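Local coordinates for Lmo2119 protein (Listeria monocytogenes serovar 1/2a, PDB 5HQH), which is of unknown function; this piece of the longer protein is a YbbR-like domain, at residues T25-T39 against V85-K99. Numbering follows the deposited sequence.
Sequences TNLYISGIPETVTVT and VKVNPATVNVNVQEK
Ile29 and Val96 lie side by side in an antiparallel non-hydrogen-bonded pair of this YbbR-like domain's mixed sheet, in which strand 84-98 is the common antiparallel partner of 27-30 and 35-42. Residues 27-30 pair with 95-98 and residues 37-39 with 86-88; between them both chains leave the pairing, around Ile32-Pro33 and the cis-proline Pro89. Ile29 carries its CG1 anti to the carbonyl carbon (chi1 -57°), and from there the extended chain sets CD1 3.8 Å from Val96 CG2. The other methyl of that valine, CG1, meets Leu27 CD1 at 3.7 Å. Ile32 runs alongside Val94. The Pro33 ring then brings CD against Val92 CG1. In the second pairing Val36 slants across Val87, CG2 to CG1 at 3.6 Å, and lays CG1 against Pro89 CD; Val58 and Val18 of adjoining strands also touch Val36. Ser30, on the face shared with Tyr28 and Gln97, takes a weak bond from Gln97 NE2, doubtful because Gln97 has two conformers. At the far end Lys99, whose NZ also meets a sulfate probably from the crystallisation liquor, bends at chi3 (61°) and brings NZ over the carbonyl plane of Thr25, 2.9 Å from Thr25 O.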
ATOM      1  N   THR A  25      16.198 -10.186  -2.154  1.00 11.20           N
ATOM      2  CA  THR A  25      17.334 -11.072  -2.146  1.00 11.72           C
ATOM      3  C   THR A  25      17.934 -11.172  -0.737  1.00 11.16           C
ATOM      4  O   THR A  25      18.202 -12.265  -0.236  1.00 11.54           O
ATOM      5  CB  THR A  25      18.412 -10.618  -3.169  1.00 12.31           C
ATOM      6  OG1 THR A  25      17.936 -10.944  -4.489  1.00 12.72           O
ATOM      7  CG2 THR A  25      19.759 -11.296  -2.957  1.00 12.68           C
ATOM      8  N   ASN A  26      18.154 -10.019  -0.104  1.00 10.46           N
ATOM      9  CA  ASN A  26      18.781  -9.971   1.227  1.00 10.50           C
ATOM     10  C   ASN A  26      17.860  -9.840   2.425  1.00  9.65           C
ATOM     11  O   ASN A  26      18.265 -10.169   3.539  1.00 10.34           O
ATOM     12  CB  ASN A  26      19.743  -8.785   1.278  1.00 10.82           C
ATOM     13  CG  ASN A  26      20.926  -8.971   0.368  1.00 12.06           C
ATOM     14  OD1 ASN A  26      21.702  -9.942   0.520  1.00 13.98           O
ATOM     15  ND2 ASN A  26      21.115  -8.028  -0.545  1.00 11.53           N
ATOM     16  N   LEU A  27      16.662  -9.321   2.208  1.00  9.41           N
ATOM     17  CA  LEU A  27      15.788  -8.950   3.298  1.00  9.84           C
ATOM     18  C   LEU A  27      14.453  -9.667   3.304  1.00  9.70           C
ATOM     19  O   LEU A  27      14.043 -10.247   2.302  1.00  9.82           O
ATOM     20  CB  LEU A  27      15.537  -7.435   3.255  1.00  9.97           C
ATOM     21  CG  LEU A  27      16.746  -6.524   3.061  1.00 10.52           C
ATOM     22  CD1 LEU A  27      16.254  -5.109   2.909  1.00 11.03           C
ATOM     23  CD2 LEU A  27      17.716  -6.667   4.218  1.00 11.07           C
ATOM     24  N   TYR A  28      13.806  -9.654   4.487  1.00 10.20           N
ATOM     25  CA  TYR A  28      12.410 -10.084   4.652  1.00 10.09           C
ATOM     26  C   TYR A  28      11.749  -9.038   5.528  1.00 10.42           C
ATOM     27  O   TYR A  28      12.332  -8.626   6.539  1.00 10.60           O
ATOM     28  CB  TYR A  28      12.277 -11.497   5.244  1.00 10.72           C
ATOM     29  CG  TYR A  28      10.827 -11.900   5.241  1.00 11.77           C
ATOM     30  CD1 TYR A  28      10.169 -12.094   4.041  1.00 13.13           C
ATOM     31  CD2 TYR A  28      10.080 -11.916   6.400  1.00 13.57           C
ATOM     32  CE1 TYR A  28       8.815 -12.385   3.978  1.00 14.65           C
ATOM     33  CE2 TYR A  28       8.723 -12.220   6.352  1.00 13.48           C
ATOM     34  CZ  TYR A  28       8.101 -12.444   5.142  1.00 14.53           C
ATOM     35  OH  TYR A  28       6.735 -12.747   5.089  1.00 16.00           O
ATOM     36  N   ILE A  29      10.571  -8.569   5.140  0.70 10.67           N
ATOM     37  CA  ILE A  29       9.930  -7.472   5.904  0.70 11.95           C
ATOM     38  C   ILE A  29       8.595  -7.941   6.499  0.70 11.75           C
ATOM     39  O   ILE A  29       7.749  -8.420   5.773  0.70 12.81           O
ATOM     40  CB  ILE A  29       9.820  -6.184   5.031  0.70 13.01           C
ATOM     41  CG1 ILE A  29      11.209  -5.763   4.522  0.70 12.92           C
ATOM     42  CG2 ILE A  29       9.177  -5.042   5.813  0.70 13.32           C
ATOM     43  CD1 ILE A  29      11.243  -4.506   3.665  0.70 13.53           C
ATOM     44  N   SER A  30       8.450  -7.823   7.835  1.00 11.22           N
ATOM     45  CA  SER A  30       7.262  -8.192   8.559  1.00 11.34           C
ATOM     46  C   SER A  30       6.629  -6.899   9.075  1.00 11.47           C
ATOM     47  O   SER A  30       7.248  -5.836   9.042  1.00 11.59           O
ATOM     48  CB  SER A  30       7.600  -9.161   9.690  1.00 11.45           C
ATOM     49  OG  SER A  30       8.558  -8.611  10.563  1.00 12.02           O
ATOM     50  N   GLY A  31       5.394  -7.011   9.513  1.00 13.02           N
ATOM     51  CA  GLY A  31       4.677  -5.874  10.079  1.00 14.83           C
ATOM     52  C   GLY A  31       3.684  -5.137   9.190  1.00 15.22           C
ATOM     53  O   GLY A  31       2.832  -4.426   9.737  1.00 18.89           O
ATOM     54  N   ILE A  32       3.760  -5.259   7.892  0.70 15.71           N
ATOM     55  CA  ILE A  32       2.786  -4.541   7.089  0.70 15.72           C
ATOM     56  C   ILE A  32       1.448  -5.333   7.078  0.70 14.69           C
ATOM     57  O   ILE A  32       1.445  -6.562   7.000  0.70 14.03           O
ATOM     58  CB  ILE A  32       3.354  -4.247   5.710  0.70 16.78           C
ATOM     59  CG1 ILE A  32       4.662  -3.468   5.886  0.70 17.41           C
ATOM     60  CG2 ILE A  32       2.393  -3.419   4.869  0.70 17.49           C
ATOM     61  CD1 ILE A  32       5.447  -3.328   4.614  0.70 18.32           C
ATOM     62  N   PRO A  33       0.300  -4.632   7.255  0.70 13.52           N
ATOM     63  CA  PRO A  33      -0.944  -5.385   7.142  0.70 12.48           C
ATOM     64  C   PRO A  33      -1.111  -5.946   5.728  0.70 11.75           C
ATOM     65  O   PRO A  33      -0.691  -5.329   4.771  0.70 12.05           O
ATOM     66  CB  PRO A  33      -2.031  -4.338   7.428  0.70 12.98           C
ATOM     67  CG  PRO A  33      -1.389  -3.050   7.117  0.70 13.51           C
ATOM     68  CD  PRO A  33       0.044  -3.223   7.579  0.70 13.74           C
ATOM     69  N   GLU A  34      -1.706  -7.129   5.626  1.00 11.19           N
ATOM     70  CA  GLU A  34      -2.004  -7.764   4.333  1.00 11.11           C
ATOM     71  C   GLU A  34      -3.099  -7.005   3.590  1.00 10.54           C
ATOM     72  O   GLU A  34      -3.072  -7.004   2.380  1.00 12.29           O
ATOM     73  CB  GLU A  34      -2.389  -9.218   4.490  1.00 11.55           C
ATOM     74  CG  GLU A  34      -1.184 -10.071   4.855  1.00 12.13           C
ATOM     75  CD  GLU A  34      -1.477 -11.439   5.395  1.00 12.97           C
ATOM     76  OE1 GLU A  34      -2.607 -11.957   5.252  1.00 13.82           O
ATOM     77  OE2 GLU A  34      -0.507 -11.992   5.963  1.00 13.08           O
ATOM     78  N   THR A  35      -3.995  -6.349   4.324  1.00 10.42           N
ATOM     79  CA  THR A  35      -5.059  -5.562   3.661  1.00 10.78           C
ATOM     80  C   THR A  35      -5.335  -4.275   4.402  1.00 10.61           C
ATOM     81  O   THR A  35      -5.077  -4.159   5.624  1.00 11.11           O
ATOM     82  CB  THR A  35      -6.396  -6.309   3.504  1.00 12.17           C
ATOM     83  OG1 THR A  35      -7.045  -6.437   4.788  1.00 14.91           O
ATOM     84  CG2 THR A  35      -6.224  -7.630   2.830  1.00 12.21           C
ATOM     85  N   VAL A  36      -5.917  -3.310   3.680  1.00 10.09           N
ATOM     86  CA  VAL A  36      -6.280  -2.009   4.198  1.00 10.42           C
ATOM     87  C   VAL A  36      -7.606  -1.562   3.609  1.00 10.11           C
ATOM     88  O   VAL A  36      -8.181  -2.208   2.703  1.00 10.14           O
ATOM     89  CB  VAL A  36      -5.175  -0.961   3.912  1.00 10.69           C
ATOM     90  CG1 VAL A  36      -3.903  -1.364   4.594  1.00 11.44           C
ATOM     91  CG2 VAL A  36      -4.946  -0.803   2.410  1.00 10.99           C
ATOM     92  N   THR A  37      -8.088  -0.434   4.093  1.00 10.47           N
ATOM     93  CA  THR A  37      -9.306   0.167   3.560  1.00 11.34           C
ATOM     94  C   THR A  37      -8.952   1.383   2.715  1.00 11.41           C
ATOM     95  O   THR A  37      -8.226   2.266   3.164  1.00 11.44           O
ATOM     96  CB  THR A  37     -10.245   0.608   4.703  1.00 12.57           C
ATOM     97  OG1 THR A  37     -10.541  -0.524   5.523  1.00 15.03           O
ATOM     98  CG2 THR A  37     -11.524   1.213   4.199  1.00 13.50           C
ATOM     99  N   VAL A  38      -9.497   1.462   1.500  1.00 11.17           N
ATOM    100  CA  VAL A  38      -9.200   2.575   0.603  1.00 11.58           C
ATOM    101  C   VAL A  38     -10.442   3.365   0.315  1.00 12.20           C
ATOM    102  O   VAL A  38     -11.491   2.778   0.035  1.00 13.21           O
ATOM    103  CB  VAL A  38      -8.617   2.064  -0.748  1.00 12.08           C
ATOM    104  CG1 VAL A  38      -8.362   3.207  -1.714  1.00 13.14           C
ATOM    105  CG2 VAL A  38      -7.313   1.329  -0.500  1.00 11.84           C
ATOM    106  N   THR A  39     -10.361   4.689   0.435  1.00 12.29           N
ATOM    107  CA  THR A  39     -11.476   5.557   0.105  1.00 13.15           C
ATOM    108  C   THR A  39     -11.146   6.316  -1.179  1.00 13.51           C
ATOM    109  O   THR A  39     -10.074   6.905  -1.300  1.00 14.00           O
ATOM    110  CB  THR A  39     -11.756   6.578   1.225  1.00 14.01           C
ATOM    111  OG1 THR A  39     -12.012   5.881   2.433  1.00 15.03           O
ATOM    112  CG2 THR A  39     -12.949   7.448   0.880  1.00 15.13           C
ATOM    113  N   VAL A  85      -7.687   9.866  -3.279  1.00 14.49           N
ATOM    114  CA  VAL A  85      -7.551   8.568  -2.638  1.00 14.24           C
ATOM    115  C   VAL A  85      -6.900   8.678  -1.274  1.00 13.83           C
ATOM    116  O   VAL A  85      -5.943   9.443  -1.102  1.00 15.08           O
ATOM    117  CB  VAL A  85      -6.681   7.606  -3.510  1.00 15.30           C
ATOM    118  CG1 VAL A  85      -6.647   6.222  -2.917  1.00 16.31           C
ATOM    119  CG2 VAL A  85      -7.196   7.558  -4.948  1.00 16.58           C
ATOM    120  N   LYS A  86      -7.420   7.927  -0.306  1.00 12.97           N
ATOM    121  CA  LYS A  86      -6.737   7.843   1.008  1.00 13.27           C
ATOM    122  C   LYS A  86      -6.811   6.407   1.479  1.00 12.34           C
ATOM    123  O   LYS A  86      -7.712   5.645   1.109  1.00 12.70           O
ATOM    124  CB  LYS A  86      -7.225   8.802   2.091  1.00 14.90           C
ATOM    125  CG  LYS A  86      -8.695   8.685   2.368  1.00 15.52           C
ATOM    126  CD  LYS A  86      -9.097   9.557   3.548  1.00 16.92           C
ATOM    127  CE  LYS A  86     -10.607   9.602   3.637  1.00 17.66           C
ATOM    128  NZ  LYS A  86     -11.083  10.188   4.926  1.00 19.01           N
ATOM    129  N   VAL A  87      -5.846   6.040   2.296  1.00 11.59           N
ATOM    130  CA  VAL A  87      -5.682   4.680   2.732  1.00 11.16           C
ATOM    131  C   VAL A  87      -5.723   4.671   4.255  1.00 11.40           C
ATOM    132  O   VAL A  87      -5.132   5.567   4.910  1.00 12.00           O
ATOM    133  CB  VAL A  87      -4.320   4.151   2.256  1.00 10.57           C
ATOM    134  CG1 VAL A  87      -4.117   2.711   2.655  1.00 10.23           C
ATOM    135  CG2 VAL A  87      -4.157   4.312   0.745  1.00 10.41           C
ATOM    136  N   ASN A  88      -6.394   3.675   4.821  1.00 11.60           N
ATOM    137  CA  ASN A  88      -6.500   3.522   6.279  1.00 12.62           C
ATOM    138  C   ASN A  88      -6.066   2.110   6.662  1.00 12.36           C
ATOM    139  O   ASN A  88      -6.745   1.144   6.254  1.00 12.24           O
ATOM    140  CB  ASN A  88      -7.949   3.735   6.710  1.00 13.77           C
ATOM    141  CG  ASN A  88      -8.168   3.498   8.189  1.00 15.13           C
ATOM    142  OD1 ASN A  88      -7.228   3.527   8.956  1.00 17.24           O
ATOM    143  ND2 ASN A  88      -9.391   3.196   8.561  1.00 16.14           N
ATOM    144  N   PRO A  89      -4.970   1.927   7.401  1.00 12.66           N
ATOM    145  CA  PRO A  89      -4.112   2.973   7.947  1.00 12.67           C
ATOM    146  C   PRO A  89      -3.236   3.670   6.904  1.00 12.46           C
ATOM    147  O   PRO A  89      -2.858   3.049   5.899  1.00 12.63           O
ATOM    148  CB  PRO A  89      -3.184   2.174   8.881  1.00 12.59           C
ATOM    149  CG  PRO A  89      -3.088   0.850   8.240  1.00 12.48           C
ATOM    150  CD  PRO A  89      -4.487   0.583   7.767  1.00 12.60           C
ATOM    151  N   ALA A  90      -2.941   4.952   7.119  1.00 12.25           N
ATOM    152  CA  ALA A  90      -2.102   5.702   6.162  1.00 11.92           C
ATOM    153  C   ALA A  90      -0.633   5.367   6.272  1.00 12.04           C
ATOM    154  O   ALA A  90       0.065   5.375   5.279  1.00 11.75           O
ATOM    155  CB  ALA A  90      -2.288   7.191   6.350  1.00 12.39           C
ATOM    156  N   THR A  91      -0.189   5.034   7.472  0.70 12.15           N
ATOM    157  CA  THR A  91       1.196   4.736   7.718  0.70 12.72           C
ATOM    158  C   THR A  91       1.205   3.493   8.575  0.70 12.56           C
ATOM    159  O   THR A  91       0.259   3.276   9.337  0.70 12.92           O
ATOM    160  CB  THR A  91       1.882   5.943   8.414  0.70 13.29           C
ATOM    161  OG1 THR A  91       1.646   7.145   7.670  0.70 14.38           O
ATOM    162  CG2 THR A  91       3.368   5.757   8.551  0.70 13.71           C
ATOM    163  N   VAL A  92       2.266   2.704   8.452  1.00 12.08           N
ATOM    164  CA  VAL A  92       2.431   1.431   9.199  1.00 11.93           C
ATOM    165  C   VAL A  92       3.837   1.217   9.692  1.00 12.43           C
ATOM    166  O   VAL A  92       4.778   1.760   9.115  1.00 12.89           O
ATOM    167  CB  VAL A  92       1.997   0.232   8.293  1.00 12.88           C
ATOM    168  CG1 VAL A  92       0.563   0.429   7.834  1.00 13.19           C
ATOM    169  CG2 VAL A  92       2.891   0.074   7.096  1.00 12.96           C
ATOM    170  N   ASN A  93       3.962   0.440  10.783  0.70 12.43           N
ATOM    171  CA  ASN A  93       5.266   0.035  11.334  0.70 12.43           C
ATOM    172  C   ASN A  93       5.779  -1.164  10.571  0.70 13.04           C
ATOM    173  O   ASN A  93       5.027  -2.075  10.271  0.70 15.04           O
ATOM    174  CB  ASN A  93       5.203  -0.322  12.841  0.70 12.61           C
ATOM    175  CG  ASN A  93       5.163   0.891  13.725  0.70 12.69           C
ATOM    176  OD1 ASN A  93       6.184   1.300  14.310  0.70 13.55           O
ATOM    177  ND2 ASN A  93       4.024   1.481  13.822  0.70 12.55           N
ATOM    178  N   VAL A  94       7.073  -1.155  10.304  0.70 13.41           N
ATOM    179  CA  VAL A  94       7.704  -2.246   9.602  0.70 13.76           C
ATOM    180  C   VAL A  94       8.967  -2.614  10.305  0.70 13.57           C
ATOM    181  O   VAL A  94       9.613  -1.833  11.011  0.70 14.47           O
ATOM    182  CB  VAL A  94       8.032  -1.920   8.139  0.70 15.53           C
ATOM    183  CG1 VAL A  94       6.768  -1.475   7.457  0.70 16.04           C
ATOM    184  CG2 VAL A  94       9.096  -0.856   8.019  0.70 15.73           C
ATOM    185  N   ASN A  95       9.304  -3.894  10.107  0.50 12.45           N
ATOM    186  CA  ASN A  95      10.498  -4.481  10.633  0.50 12.63           C
ATOM    187  C   ASN A  95      11.209  -5.071   9.410  0.50 12.45           C
ATOM    188  O   ASN A  95      10.709  -6.017   8.753  0.50 11.85           O
ATOM    189  CB  ASN A  95      10.139  -5.543  11.670  0.50 13.38           C
ATOM    190  CG  ASN A  95      11.338  -6.054  12.429  0.50 14.22           C
ATOM    191  OD1 ASN A  95      12.416  -6.264  11.875  0.50 15.05           O
ATOM    192  ND2 ASN A  95      11.149  -6.271  13.711  0.50 15.31           N
ATOM    193  N   VAL A  96      12.357  -4.487   9.087  1.00 12.59           N
ATOM    194  CA  VAL A  96      13.142  -4.879   7.932  1.00 13.02           C
ATOM    195  C   VAL A  96      14.252  -5.742   8.453  1.00 13.56           C
ATOM    196  O   VAL A  96      15.171  -5.267   9.131  1.00 15.29           O
ATOM    197  CB  VAL A  96      13.721  -3.644   7.207  1.00 13.36           C
ATOM    198  CG1 VAL A  96      14.589  -4.070   6.024  1.00 14.34           C
ATOM    199  CG2 VAL A  96      12.586  -2.730   6.761  1.00 13.82           C
ATOM    200  N   GLN A  97      14.187  -7.035   8.152  0.50 11.93           N
ATOM    201  CA  GLN A  97      15.173  -7.955   8.677  0.50 12.09           C
ATOM    202  C   GLN A  97      16.031  -8.572   7.612  0.50 11.38           C
ATOM    203  O   GLN A  97      15.599  -8.822   6.496  0.50 10.73           O
ATOM    204  CB  GLN A  97      14.470  -9.082   9.397  0.50 13.14           C
ATOM    205  CG  GLN A  97      13.614  -8.593  10.527  0.50 14.41           C
ATOM    206  CD  GLN A  97      12.392  -9.456  10.703  0.50 15.22           C
ATOM    207  OE1 GLN A  97      12.491 -10.637  11.050  0.50 15.96           O
ATOM    208  NE2 GLN A  97      11.213  -8.863  10.477  0.50 15.56           N
ATOM    209  N   GLU A  98      17.257  -8.861   7.980  1.00 11.30           N
ATOM    210  CA  GLU A  98      18.166  -9.532   7.075  1.00 12.24           C
ATOM    211  C   GLU A  98      17.763 -10.994   7.112  1.00 10.82           C
ATOM    212  O   GLU A  98      17.449 -11.577   8.180  1.00 10.85           O
ATOM    213  CB  GLU A  98      19.605  -9.402   7.511  1.00 15.03           C
ATOM    214  CG  GLU A  98      20.116  -7.985   7.375  1.00 19.10           C
ATOM    215  CD  GLU A  98      21.501  -7.813   7.924  1.00 24.69           C
ATOM    216  OE1 GLU A  98      21.666  -7.726   9.174  1.00 29.93           O
ATOM    217  OE2 GLU A  98      22.426  -7.696   7.096  1.00 30.36           O
ATOM    218  N   LYS A  99      17.732 -11.612   5.948  1.00  9.94           N
ATOM    219  CA  LYS A  99      17.458 -13.067   5.853  1.00  9.74           C
ATOM    220  C   LYS A  99      18.506 -13.903   6.550  1.00 10.77           C
ATOM    221  O   LYS A  99      18.224 -14.965   7.080  1.00 11.34           O
ATOM    222  CB  LYS A  99      17.330 -13.505   4.397  1.00  9.71           C
ATOM    223  CG  LYS A  99      16.087 -12.935   3.746  1.00  9.45           C
ATOM    224  CD  LYS A  99      16.112 -13.010   2.232  1.00 10.24           C
ATOM    225  CE  LYS A  99      16.209 -14.418   1.686  1.00 10.79           C
ATOM    226  NZ  LYS A  99      16.233 -14.408   0.198  1.00 12.05           N
TER